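Local atomic coordinates of putative acetyltransferase (Nocardia farcinica, PDB entry 3D9W), a protein that probably transfers acetyl groups from acetyl-coenzyme A to aromatic amines. Residues R44-I49 with Q225-D230; T68-L73 with A86-A91; G142-Y147 with G159-R164. All blocks are in the same frame, centred on the assembly; numbering follows the deposited sequence.

Contact 1: residues R44-I49 with Q225-D230; sequences RHTTAI and QRFHSD
Thr47 and His228 bring the two backbones closest, with their CA atoms 5.0 Å apart, where the axes of helix segment 44-48 and strand segment 225-227 approach to 7.2 Å at 133°. The main tie is made by Arg226. Its NH1 donates to Thr47 O over 2.8 Å, in an almost straight bond of 174°. The carbonyl oxygen lies in the guanidinium plane, while NH1 stands above the carbonyl plane. CG of Arg226 is turned away from its own backbone N (chi1 -175°), and the chain then bends at chi2 to bring the guanidinium to the carbonyl of Thr47. One face of that group has His228 CE1 over its centre. The opposite face has Ala48 O nearer the rim, with no hydrogen bond. Phe227 sets its CB 3.4 Å from Thr46 O, which lies at the ring edge. Thr47 CG2 reaches the backbone of Ser229. Two waters bridge the segments. Water 1 accepts from Phe227 N (2.9 Å), and Thr46 O and Ile49 O compete for its protons. Water 2 donates to Thr47 O and hydrogen-bonds His228 ND1. Asp268 fixes Arg226 further through a salt bridge to NE. The contact thus joins helix 35-48 to strand 223-227, an outer strand of the four-stranded sheet, with strand 232-236 beside it and helix 18-25 packed against Arg44 and Ile49.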
# COMPACT_ATOMS: atom_id res chain seq x y z
N ARG A 44 -9.42 2.47 -8.08
CA ARG A 44 -8.61 2.34 -9.29
C ARG A 44 -7.16 2.01 -8.98
O ARG A 44 -6.58 1.09 -9.56
CB ARG A 44 -8.66 3.63 -10.11
CG ARG A 44 -10.03 4.05 -10.58
CD ARG A 44 -10.66 2.97 -11.42
NE ARG A 44 -11.89 3.43 -12.06
CZ ARG A 44 -12.70 2.65 -12.77
NH1 ARG A 44 -12.40 1.37 -12.93
NH2 ARG A 44 -13.80 3.15 -13.32
N HIS A 45 -6.58 2.77 -8.05
CA HIS A 45 -5.18 2.61 -7.64
C HIS A 45 -4.93 1.26 -6.99
O HIS A 45 -4.04 0.52 -7.42
CB HIS A 45 -4.79 3.73 -6.67
CG HIS A 45 -3.32 3.79 -6.35
ND1 HIS A 45 -2.56 4.92 -6.54
CD2 HIS A 45 -2.49 2.86 -5.82
CE1 HIS A 45 -1.32 4.69 -6.14
NE2 HIS A 45 -1.25 3.45 -5.71
N THR A 46 -5.69 0.93 -5.96
CA THR A 46 -5.48 -0.33 -5.28
C THR A 46 -5.65 -1.53 -6.18
O THR A 46 -5.04 -2.57 -5.94
CB THR A 46 -6.42 -0.49 -4.08
OG1 THR A 46 -7.77 -0.26 -4.50
CG2 THR A 46 -6.03 0.50 -2.98
N THR A 47 -6.47 -1.41 -7.23
CA THR A 47 -6.70 -2.54 -8.13
C THR A 47 -5.91 -2.47 -9.43
O THR A 47 -5.99 -3.37 -10.26
CB THR A 47 -8.20 -2.69 -8.49
OG1 THR A 47 -8.65 -1.56 -9.23
CG2 THR A 47 -9.03 -2.82 -7.23
N ALA A 48 -5.12 -1.41 -9.58
CA ALA A 48 -4.31 -1.23 -10.77
C ALA A 48 -2.81 -1.40 -10.52
O ALA A 48 -2.14 -2.11 -11.27
CB ALA A 48 -4.58 0.14 -11.37
N ILE A 49 -2.30 -0.76 -9.47
CA ILE A 49 -0.87 -0.80 -9.16
C ILE A 49 -0.39 -2.05 -8.42
O ILE A 49 -0.97 -2.43 -7.41
CB ILE A 49 -0.47 0.43 -8.31
CG1 ILE A 49 -1.02 1.71 -8.94
CG2 ILE A 49 1.05 0.50 -8.19
CD1 ILE A 49 -0.56 1.94 -10.35
N GLN A 225 2.26 -8.53 -4.14
CA GLN A 225 0.83 -8.63 -3.98
C GLN A 225 0.22 -7.96 -5.19
O GLN A 225 0.82 -7.06 -5.78
CB GLN A 225 0.36 -7.92 -2.71
CG GLN A 225 0.97 -8.42 -1.44
CD GLN A 225 0.41 -7.69 -0.25
OE1 GLN A 225 -0.73 -7.91 0.15
NE2 GLN A 225 1.22 -6.80 0.32
N ARG A 226 -0.95 -8.42 -5.58
CA ARG A 226 -1.68 -7.84 -6.70
C ARG A 226 -3.09 -7.87 -6.16
O ARG A 226 -3.56 -8.91 -5.69
CB ARG A 226 -1.56 -8.70 -7.96
CG ARG A 226 -2.19 -8.07 -9.18
CD ARG A 226 -1.51 -6.76 -9.51
NE ARG A 226 -2.00 -6.22 -10.77
CZ ARG A 226 -3.06 -5.42 -10.89
NH1 ARG A 226 -3.75 -5.05 -9.82
NH2 ARG A 226 -3.45 -5.01 -12.08
N PHE A 227 -3.77 -6.73 -6.20
CA PHE A 227 -5.11 -6.70 -5.65
C PHE A 227 -6.23 -6.43 -6.65
O PHE A 227 -6.18 -5.47 -7.41
CB PHE A 227 -5.17 -5.68 -4.51
CG PHE A 227 -6.44 -5.73 -3.74
CD1 PHE A 227 -6.82 -6.90 -3.10
CD2 PHE A 227 -7.27 -4.62 -3.66
CE1 PHE A 227 -8.02 -6.97 -2.40
CE2 PHE A 227 -8.47 -4.67 -2.97
CZ PHE A 227 -8.85 -5.85 -2.33
N HIS A 228 -7.22 -7.31 -6.63
CA HIS A 228 -8.37 -7.19 -7.51
C HIS A 228 -9.63 -7.01 -6.64
O HIS A 228 -9.59 -7.26 -5.44
CB HIS A 228 -8.48 -8.43 -8.40
CG HIS A 228 -7.32 -8.60 -9.34
ND1 HIS A 228 -7.02 -7.70 -10.33
CD2 HIS A 228 -6.38 -9.58 -9.42
CE1 HIS A 228 -5.94 -8.11 -10.98
NE2 HIS A 228 -5.54 -9.25 -10.45
N SER A 229 -10.73 -6.57 -7.25
CA SER A 229 -11.94 -6.35 -6.48
C SER A 229 -12.48 -7.65 -5.91
O SER A 229 -13.08 -7.66 -4.85
CB SER A 229 -13.02 -5.68 -7.34
OG SER A 229 -13.76 -6.65 -8.04
N ASP A 230 -12.24 -8.75 -6.61
CA ASP A 230 -12.74 -10.04 -6.18
C ASP A 230 -11.70 -11.05 -5.71
O ASP A 230 -12.05 -12.13 -5.26
CB ASP A 230 -13.56 -10.66 -7.32
CG ASP A 230 -12.71 -11.00 -8.54
OD1 ASP A 230 -11.61 -10.42 -8.67
OD2 ASP A 230 -13.14 -11.83 -9.37
O HOH W 1 -2.99 -4.24 -7.41
O HOH W 2 -7.86 -5.18 -10.99

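Contact 2: residues T68-L73 with A86-A91; sequences TLQDKL and AGLFAA
Leu88 projects from helix 82-95 against Leu69, Gln70 and Leu73 of helix 66-73. Its CB lies 4.3 Å from Leu69 CD1. At CB the chain turns so that CG stands opposite the backbone N (chi1 -172°), and the two methyls then part. CD1 meets the aliphatic CG of Gln70 at 4.0 Å, with the two side chains crossing at about a right angle. CD2 reaches Leu73, touching its CB at 4.0 Å and its CD1 at 4.1 Å. These two leucines run past each other in opposite directions. Leu69 reaches the backbone. Its CD1 comes to 3.8 Å from Leu88 N and rests on the carbonyl carbon of Gly87, where no side chain stands in the way. The segment axes stay 10.3 Å apart and cross at -106°, so side chains span the distance. Beyond CG, Gln70 leaves the contact: its NE2 bonds Glu15 O and its OE1 bonds Asp17 N. Leu16 and Tyr21 also touch Leu88. The contact joins two helices of the N-terminal part, consistent with the helical domain of this family. No hydrogen bond spans the two segments. The contact is held by apolar packing of leucine methyls and methylenes, and the one amide beside it is satisfied elsewhere.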
# COMPACT_ATOMS: atom_id res chain seq x y z
N THR A 68 11.05 9.39 -9.84
CA THR A 68 11.15 7.95 -9.88
C THR A 68 9.79 7.26 -9.75
O THR A 68 9.45 6.39 -10.56
CB THR A 68 12.07 7.43 -8.78
OG1 THR A 68 13.25 8.24 -8.72
CG2 THR A 68 12.48 5.99 -9.08
N LEU A 69 9.03 7.64 -8.73
CA LEU A 69 7.72 7.05 -8.50
C LEU A 69 6.85 7.02 -9.76
O LEU A 69 6.06 6.10 -9.95
CB LEU A 69 6.96 7.79 -7.40
CG LEU A 69 7.47 7.73 -5.96
CD1 LEU A 69 6.38 8.30 -5.06
CD2 LEU A 69 7.81 6.30 -5.55
N GLN A 70 6.99 8.03 -10.61
CA GLN A 70 6.21 8.09 -11.83
C GLN A 70 6.78 7.25 -12.95
O GLN A 70 6.04 6.66 -13.73
CB GLN A 70 6.06 9.53 -12.30
CG GLN A 70 5.19 10.38 -11.41
CD GLN A 70 4.92 11.75 -11.99
OE1 GLN A 70 4.28 11.89 -13.03
NE2 GLN A 70 5.42 12.78 -11.33
N ASP A 71 8.10 7.18 -13.06
CA ASP A 71 8.71 6.39 -14.13
C ASP A 71 8.57 4.89 -13.85
O ASP A 71 8.56 4.07 -14.78
CB ASP A 71 10.20 6.75 -14.32
CG ASP A 71 10.41 8.13 -14.96
OD1 ASP A 71 9.68 8.48 -15.93
OD2 ASP A 71 11.31 8.87 -14.52
N LYS A 72 8.44 4.55 -12.57
CA LYS A 72 8.32 3.17 -12.13
C LYS A 72 6.87 2.67 -12.07
O LYS A 72 6.53 1.64 -12.66
CB LYS A 72 8.96 3.05 -10.75
CG LYS A 72 9.04 1.64 -10.19
CD LYS A 72 9.68 1.69 -8.81
CE LYS A 72 9.97 0.32 -8.24
NZ LYS A 72 10.66 0.45 -6.94
N LEU A 73 6.02 3.41 -11.36
CA LEU A 73 4.62 3.03 -11.18
C LEU A 73 3.63 3.46 -12.26
O LEU A 73 2.57 2.85 -12.39
CB LEU A 73 4.12 3.54 -9.83
CG LEU A 73 5.02 3.21 -8.64
CD1 LEU A 73 4.28 3.51 -7.36
CD2 LEU A 73 5.43 1.75 -8.69
N ALA A 86 1.76 5.31 -1.37
CA ALA A 86 1.13 6.44 -0.70
C ALA A 86 1.67 7.78 -1.19
O ALA A 86 0.91 8.74 -1.33
CB ALA A 86 1.31 6.31 0.82
N GLY A 87 2.97 7.82 -1.44
CA GLY A 87 3.60 9.05 -1.90
C GLY A 87 3.03 9.56 -3.21
O GLY A 87 2.85 10.77 -3.41
N LEU A 88 2.74 8.62 -4.10
CA LEU A 88 2.19 8.96 -5.40
C LEU A 88 0.73 9.35 -5.23
O LEU A 88 0.27 10.35 -5.79
CB LEU A 88 2.31 7.77 -6.35
CG LEU A 88 1.94 8.02 -7.80
CD1 LEU A 88 2.86 9.08 -8.37
CD2 LEU A 88 2.06 6.71 -8.59
N PHE A 89 -0.00 8.56 -4.46
CA PHE A 89 -1.42 8.81 -4.21
C PHE A 89 -1.64 10.17 -3.55
O PHE A 89 -2.59 10.87 -3.86
CB PHE A 89 -2.02 7.70 -3.35
CG PHE A 89 -3.52 7.65 -3.38
CD1 PHE A 89 -4.19 7.25 -4.53
CD2 PHE A 89 -4.26 8.03 -2.28
CE1 PHE A 89 -5.58 7.22 -4.58
CE2 PHE A 89 -5.65 8.01 -2.32
CZ PHE A 89 -6.31 7.60 -3.47
N ALA A 90 -0.75 10.53 -2.63
CA ALA A 90 -0.89 11.81 -1.95
C ALA A 90 -0.77 12.98 -2.94
O ALA A 90 -1.55 13.93 -2.89
CB ALA A 90 0.17 11.93 -0.85
N ALA A 91 0.21 12.90 -3.83
CA ALA A 91 0.43 13.93 -4.84
C ALA A 91 -0.85 14.15 -5.65
O ALA A 91 -1.28 15.28 -5.84
CB ALA A 91 1.56 13.53 -5.75

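Contact 3: residues G142-Y147 with G159-R164; sequences GPLRPY and GDWRFR
Phe163 and Trp161 are the flat groups that meet the loop 142-147, and both are approached obliquely, not squarely on a face or at an edge. Pro143 CG lies 3.5 Å from Phe163 CZ, and Pro143 CB is 4.1 Å from the same atom. The proline thus meets the far end of the ring. Leu144 CD2 comes to 4.4 Å from Trp161 CD1. The indole N-H is used elsewhere: NE1 bonds Ser229 O, and the Trp161 ring also meets that of Phe227 with the planes at about 55°. The other methyl of Leu144, CD1, packs 3.8 Å from Gly159 CA. Leu144 CG sits between its backbone N and carbonyl carbon (chi1 46°), and from there the two methyls spread to the glycine and the indole. The peptide bond before Pro143 is cis, and Gly142 has a positive phi, so the loop turns sharply here. No hydrogen bond links the segments. Leu158 and Arg190 pack beside Pro143 and Phe163. The loop leading into strand 147-148 is thereby laid against the start of strand 161-169, next to its hairpin partner 155-158. This is consistent with the antiparallel beta-barrel domain of arylamine N-acetyltransferases.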
# COMPACT_ATOMS: atom_id res chain seq x y z
N GLY A 142 -5.76 -3.71 -0.52
CA GLY A 142 -6.81 -2.74 -0.31
C GLY A 142 -6.67 -2.15 1.07
O GLY A 142 -5.57 -2.16 1.62
N PRO A 143 -7.75 -1.64 1.67
CA PRO A 143 -9.12 -1.58 1.14
C PRO A 143 -9.23 -0.82 -0.17
O PRO A 143 -8.54 0.17 -0.37
CB PRO A 143 -9.87 -0.87 2.26
CG PRO A 143 -9.17 -1.33 3.45
CD PRO A 143 -7.73 -1.18 3.06
N LEU A 144 -10.10 -1.29 -1.06
CA LEU A 144 -10.30 -0.64 -2.36
C LEU A 144 -11.26 0.56 -2.32
O LEU A 144 -11.71 1.03 -3.36
CB LEU A 144 -10.76 -1.65 -3.41
CG LEU A 144 -11.87 -2.64 -3.04
CD1 LEU A 144 -13.17 -1.89 -2.79
CD2 LEU A 144 -12.03 -3.65 -4.17
N ARG A 145 -11.55 1.04 -1.11
CA ARG A 145 -12.40 2.21 -0.87
C ARG A 145 -11.91 2.76 0.45
O ARG A 145 -11.48 2.00 1.31
CB ARG A 145 -13.88 1.83 -0.70
CG ARG A 145 -14.47 1.01 -1.85
CD ARG A 145 -15.72 1.64 -2.41
NE ARG A 145 -15.44 2.53 -3.53
CZ ARG A 145 -15.62 2.21 -4.81
NH1 ARG A 145 -16.08 1.01 -5.13
NH2 ARG A 145 -15.38 3.10 -5.77
N PRO A 146 -11.95 4.08 0.62
CA PRO A 146 -11.47 4.63 1.89
C PRO A 146 -12.43 4.29 3.02
O PRO A 146 -13.63 4.11 2.80
CB PRO A 146 -11.42 6.13 1.60
CG PRO A 146 -12.59 6.31 0.69
CD PRO A 146 -12.47 5.14 -0.26
N TYR A 147 -11.91 4.18 4.23
CA TYR A 147 -12.76 3.91 5.37
C TYR A 147 -12.77 5.13 6.28
O TYR A 147 -11.73 5.72 6.55
CB TYR A 147 -12.30 2.66 6.13
CG TYR A 147 -10.88 2.66 6.62
CD1 TYR A 147 -9.83 2.23 5.81
CD2 TYR A 147 -10.59 3.02 7.94
CE1 TYR A 147 -8.53 2.15 6.31
CE2 TYR A 147 -9.30 2.94 8.44
CZ TYR A 147 -8.28 2.50 7.62
OH TYR A 147 -7.00 2.41 8.14
N GLY A 159 -16.24 -2.86 -0.46
CA GLY A 159 -16.26 -3.76 -1.58
C GLY A 159 -16.83 -5.02 -0.95
O GLY A 159 -17.81 -4.94 -0.20
N ASP A 160 -16.22 -6.18 -1.20
CA ASP A 160 -16.70 -7.43 -0.62
C ASP A 160 -15.79 -7.93 0.48
O ASP A 160 -15.93 -9.07 0.94
CB ASP A 160 -16.82 -8.52 -1.66
CG ASP A 160 -17.98 -8.30 -2.58
OD1 ASP A 160 -19.06 -7.92 -2.09
OD2 ASP A 160 -17.80 -8.51 -3.80
N TRP A 161 -14.87 -7.08 0.91
CA TRP A 161 -13.93 -7.44 1.96
C TRP A 161 -14.47 -6.90 3.28
O TRP A 161 -14.93 -5.77 3.34
CB TRP A 161 -12.56 -6.86 1.63
CG TRP A 161 -12.12 -7.23 0.24
CD1 TRP A 161 -12.54 -6.66 -0.94
CD2 TRP A 161 -11.28 -8.33 -0.13
NE1 TRP A 161 -12.01 -7.34 -2.01
CE2 TRP A 161 -11.24 -8.37 -1.54
CE3 TRP A 161 -10.56 -9.28 0.59
CZ2 TRP A 161 -10.50 -9.33 -2.24
CZ3 TRP A 161 -9.83 -10.24 -0.10
CH2 TRP A 161 -9.81 -10.25 -1.51
N ARG A 162 -14.43 -7.73 4.32
CA ARG A 162 -14.96 -7.38 5.63
C ARG A 162 -13.91 -6.80 6.59
O ARG A 162 -12.81 -7.34 6.70
CB ARG A 162 -15.61 -8.61 6.24
CG ARG A 162 -16.62 -9.28 5.32
CD ARG A 162 -16.65 -10.80 5.50
NE ARG A 162 -16.99 -11.20 6.87
CZ ARG A 162 -16.90 -12.44 7.33
NH1 ARG A 162 -16.48 -13.41 6.53
NH2 ARG A 162 -17.24 -12.73 8.59
N PHE A 163 -14.29 -5.72 7.28
CA PHE A 163 -13.41 -5.04 8.22
C PHE A 163 -14.12 -4.61 9.51
O PHE A 163 -15.33 -4.79 9.67
CB PHE A 163 -12.81 -3.77 7.59
CG PHE A 163 -12.00 -4.02 6.36
CD1 PHE A 163 -10.67 -4.38 6.45
CD2 PHE A 163 -12.58 -3.90 5.10
CE1 PHE A 163 -9.91 -4.61 5.30
CE2 PHE A 163 -11.84 -4.12 3.95
CZ PHE A 163 -10.50 -4.48 4.04
N ARG A 164 -13.33 -4.01 10.40
CA ARG A 164 -13.76 -3.49 11.70
C ARG A 164 -12.74 -2.43 12.11
O ARG A 164 -11.55 -2.72 12.21
CB ARG A 164 -13.75 -4.58 12.77
CG ARG A 164 -14.90 -5.55 12.74
CD ARG A 164 -14.67 -6.68 13.76
NE ARG A 164 -15.68 -7.73 13.65
CZ ARG A 164 -15.63 -8.91 14.26
NH1 ARG A 164 -14.59 -9.21 15.04
NH2 ARG A 164 -16.62 -9.79 14.09

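Contact 1 closes the longest loop of the chain among the three, and contacts 2 and 3 are nested inside it, one after the other. Contacts 2 and 3 lie on opposite sides of the chain's centre, 22 Å apart between centres, and do not touch. Contact 1 touches both: its centre is 16 Å from that of contact 2 and 12 Å from that of contact 3. Helix 35-48 and the residue after it are the common element: His45 packs on Phe89 and Ile49 on Leu73, while Thr46 meets Leu144 of contact 3. Trp161 of contact 3 meets the Phe227 ring and probably hydrogen-bonds Ser229 O. Contact 1 thus connects the helical part, the four-stranded sheet and the eight-stranded sheet.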